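Local coordinates for uncharacterized protein TP-0789 domain-containing protein (Desulfovibrio piger ATCC 29098, PDB 4Z48) that is of unknown function but has a LolA-like fold, the kind found in outer-membrane lipoprotein-sorting proteins, and so possibly handles lipid or lipoprotein, at residues N74-L79 with Y95-S100. Residues are numbered along the deposited sequence; the frame is centred on the assembly and turned at random.
Sequences NGTKYL and YLPAES
K77 and Y95 pair at the open end of an antiparallel hairpin, and their backbones carry the polar part of the contact. Y95 N donates a hydrogen bond to K77 O at 2.7 Å, while K77 N reaches Y95 O at 3.2 Å, both bonds nearly straight and both in the plane of the accepting carbonyl. This reciprocal exchange defines a hydrogen-bonded antiparallel pair. Y95 O is also approached by T76 CA, a CA-H...O contact of 3.4 Å. The two side chains leave on the same face of the sheet, with K77 CB 4.2 Å from Y95 CB, but then diverge. With CG anti to the backbone N (chi1 171°), the Y95 ring lies beside G75, whose carbonyl O meets the ring edge, in its plane, 3.3 Å from CD2.

Two residues further on, where the register sets G75 opposite P97, the proline has no backbone N-H to donate. The ring of P97 sits against the 74-76 turn: its CG lies 3.4 Å from N74 O, and its CD 3.3 Å from T76 OG1, the side chains of T76 and P97 crossing obliquely. The T76 hydroxyl stands beside its own backbone N (chi1 -48°) and bonds to V73 O, while its methyl, on the other branch, packs against Y95 O. G75 lets the chain pass close to P97 at phi 97°, a backbone shape in which a CB would collide with the preceding carbonyl O.

On the other side of the 74-79 segment, the backbones of G75 and T76, just ahead of the strand, bond to F67 of strand 60-69. Beyond the pair, the K77 amine reaches A243 O near the C terminus, and Y95 touches Q245. Toward the open end of the hairpin, backbone pairing between the two segments stops at K77 and Y95, and proline carbon against carbonyl and hydroxyl oxygens continues the contact as the strands give way to turns.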
ATOM      1  N   ASN A  74       5.213  19.280  -7.637  1.00 17.62           N
ATOM      2  CA  ASN A  74       6.315  18.851  -8.513  1.00 17.61           C
ATOM      3  C   ASN A  74       7.635  18.800  -7.750  1.00 21.41           C
ATOM      4  O   ASN A  74       8.016  19.787  -7.106  1.00 21.13           O
ATOM      5  CB  ASN A  74       6.474  19.799  -9.719  1.00 15.51           C
ATOM      6  CG  ASN A  74       7.688  19.477 -10.556  1.00 30.02           C
ATOM      7  OD1 ASN A  74       8.743  20.098 -10.442  1.00 31.85           O
ATOM      8  ND2 ASN A  74       7.568  18.496 -11.408  1.00 28.38           N
ATOM      9  N   GLY A  75       8.329  17.672  -7.838  1.00 19.26           N
ATOM     10  CA  GLY A  75       9.606  17.531  -7.131  1.00 21.27           C
ATOM     11  C   GLY A  75       9.521  16.825  -5.779  1.00 23.35           C
ATOM     12  O   GLY A  75      10.560  16.457  -5.210  1.00 22.09           O
ATOM     13  N   THR A  76       8.293  16.639  -5.229  1.00 17.29           N
ATOM     14  CA  THR A  76       8.147  15.905  -3.952  1.00 16.39           C
ATOM     15  C   THR A  76       8.563  14.459  -4.222  1.00 20.56           C
ATOM     16  O   THR A  76       8.197  13.894  -5.244  1.00 20.10           O
ATOM     17  CB  THR A  76       6.713  15.984  -3.373  1.00 21.48           C
ATOM     18  OG1 THR A  76       6.277  17.342  -3.392  1.00 20.11           O
ATOM     19  CG2 THR A  76       6.608  15.393  -1.927  1.00 18.72           C
ATOM     20  N   LYS A  77       9.390  13.910  -3.342  1.00 18.60           N
ATOM     21  CA  LYS A  77       9.885  12.554  -3.434  1.00 18.00           C
ATOM     22  C   LYS A  77       9.778  11.849  -2.082  1.00 22.23           C
ATOM     23  O   LYS A  77      10.131  12.426  -1.054  1.00 22.40           O
ATOM     24  CB  LYS A  77      11.340  12.509  -3.915  1.00 18.22           C
ATOM     25  CG  LYS A  77      11.585  12.993  -5.343  1.00 22.62           C
ATOM     26  CD  LYS A  77      13.077  13.099  -5.563  1.00 32.85           C
ATOM     27  CE  LYS A  77      13.446  13.249  -7.008  1.00 46.16           C
ATOM     28  NZ  LYS A  77      14.900  13.026  -7.223  1.00 54.88           N
ATOM     29  N   TYR A  78       9.296  10.611  -2.102  1.00 17.93           N
ATOM     30  CA  TYR A  78       9.243   9.718  -0.938  1.00 18.93           C
ATOM     31  C   TYR A  78      10.167   8.554  -1.160  1.00 23.01           C
ATOM     32  O   TYR A  78      10.077   7.906  -2.199  1.00 23.13           O
ATOM     33  CB  TYR A  78       7.838   9.195  -0.663  1.00 20.10           C
ATOM     34  CG  TYR A  78       6.916  10.224  -0.081  1.00 21.56           C
ATOM     35  CD1 TYR A  78       6.320  11.194  -0.891  1.00 21.77           C
ATOM     36  CD2 TYR A  78       6.580  10.201   1.275  1.00 22.40           C
ATOM     37  CE1 TYR A  78       5.442  12.136  -0.359  1.00 25.17           C
ATOM     38  CE2 TYR A  78       5.705  11.138   1.813  1.00 22.90           C
ATOM     39  CZ  TYR A  78       5.112  12.079   0.988  1.00 25.72           C
ATOM     40  OH  TYR A  78       4.238  12.997   1.518  1.00 28.45           O
ATOM     41  N   LEU A  79      11.071   8.296  -0.196  1.00 19.27           N
ATOM     42  CA  LEU A  79      11.980   7.153  -0.230  1.00 20.37           C
ATOM     43  C   LEU A  79      11.527   6.176   0.871  1.00 23.66           C
ATOM     44  O   LEU A  79      11.388   6.582   2.015  1.00 21.79           O
ATOM     45  CB  LEU A  79      13.450   7.580  -0.052  1.00 19.99           C
ATOM     46  CG  LEU A  79      14.519   6.461  -0.052  1.00 23.55           C
ATOM     47  CD1 LEU A  79      14.456   5.610  -1.309  1.00 24.29           C
ATOM     48  CD2 LEU A  79      15.908   7.051   0.074  1.00 26.70           C
ATOM     49  N   TYR A  95      11.328  14.296   0.537  1.00 20.99           N
ATOM     50  CA  TYR A  95      11.968  15.525   0.062  1.00 21.61           C
ATOM     51  C   TYR A  95      10.828  16.500  -0.303  1.00 24.46           C
ATOM     52  O   TYR A  95       9.978  16.164  -1.134  1.00 21.44           O
ATOM     53  CB  TYR A  95      12.917  15.274  -1.121  1.00 22.72           C
ATOM     54  CG  TYR A  95      13.409  16.563  -1.732  1.00 25.64           C
ATOM     55  CD1 TYR A  95      14.506  17.237  -1.200  1.00 27.34           C
ATOM     56  CD2 TYR A  95      12.734  17.154  -2.802  1.00 27.49           C
ATOM     57  CE1 TYR A  95      14.916  18.468  -1.709  1.00 28.85           C
ATOM     58  CE2 TYR A  95      13.147  18.377  -3.328  1.00 29.25           C
ATOM     59  CZ  TYR A  95      14.252  19.017  -2.792  1.00 35.96           C
ATOM     60  OH  TYR A  95      14.667  20.215  -3.311  1.00 37.49           O
ATOM     61  N   LEU A  96      10.790  17.665   0.352  1.00 23.74           N
ATOM     62  CA  LEU A  96       9.777  18.714   0.149  1.00 24.31           C
ATOM     63  C   LEU A  96      10.376  19.842  -0.709  1.00 27.69           C
ATOM     64  O   LEU A  96      11.312  20.497  -0.253  1.00 26.09           O
ATOM     65  CB  LEU A  96       9.274  19.256   1.498  1.00 24.51           C
ATOM     66  CG  LEU A  96       8.583  18.215   2.409  1.00 28.14           C
ATOM     67  CD1 LEU A  96       8.518  18.723   3.859  1.00 28.28           C
ATOM     68  CD2 LEU A  96       7.198  17.868   1.908  1.00 26.97           C
ATOM     69  N   PRO A  97       9.875  20.055  -1.956  1.00 23.87           N
ATOM     70  CA  PRO A  97      10.506  21.050  -2.843  1.00 24.86           C
ATOM     71  C   PRO A  97      10.419  22.499  -2.362  1.00 30.55           C
ATOM     72  O   PRO A  97      11.328  23.263  -2.690  1.00 32.10           O
ATOM     73  CB  PRO A  97       9.745  20.875  -4.162  1.00 26.00           C
ATOM     74  CG  PRO A  97       8.390  20.263  -3.751  1.00 28.05           C
ATOM     75  CD  PRO A  97       8.793  19.329  -2.662  1.00 23.38           C
ATOM     76  N   ALA A  98       9.337  22.885  -1.640  1.00 27.17           N
ATOM     77  CA  ALA A  98       9.144  24.273  -1.152  1.00 28.88           C
ATOM     78  C   ALA A  98      10.216  24.716  -0.144  1.00 40.34           C
ATOM     79  O   ALA A  98      10.538  25.914  -0.090  1.00 42.99           O
ATOM     80  CB  ALA A  98       7.773  24.419  -0.507  1.00 28.51           C
ATOM     81  N   GLU A  99      10.741  23.762   0.657  1.00 38.89           N
ATOM     82  CA  GLU A  99      11.768  24.106   1.642  0.60 40.39           C
ATOM     83  C   GLU A  99      13.125  23.447   1.321  1.00 44.08           C
ATOM     84  O   GLU A  99      14.094  23.665   2.066  1.00 45.62           O
ATOM     85  CB  GLU A  99      11.303  23.763   3.067  0.60 42.22           C
ATOM     86  CG  GLU A  99      10.362  24.803   3.665  0.60 52.48           C
ATOM     87  CD  GLU A  99      11.010  26.092   4.137  0.60 66.54           C
ATOM     88  OE1 GLU A  99      11.665  26.069   5.204  0.60 62.62           O
ATOM     89  OE2 GLU A  99      10.838  27.132   3.459  0.60 54.69           O
ATOM     90  N   SER A 100      13.216  22.704   0.176  1.00 37.00           N
ATOM     91  CA  SER A 100      14.412  22.020  -0.352  1.00 36.41           C
ATOM     92  C   SER A 100      15.046  21.191   0.796  1.00 39.61           C
ATOM     93  O   SER A 100      16.266  21.193   0.989  1.00 42.35           O
ATOM     94  CB  SER A 100      15.400  23.020  -0.954  1.00 43.39           C
ATOM     95  OG  SER A 100      14.818  23.806  -1.985  1.00 53.65           O
TER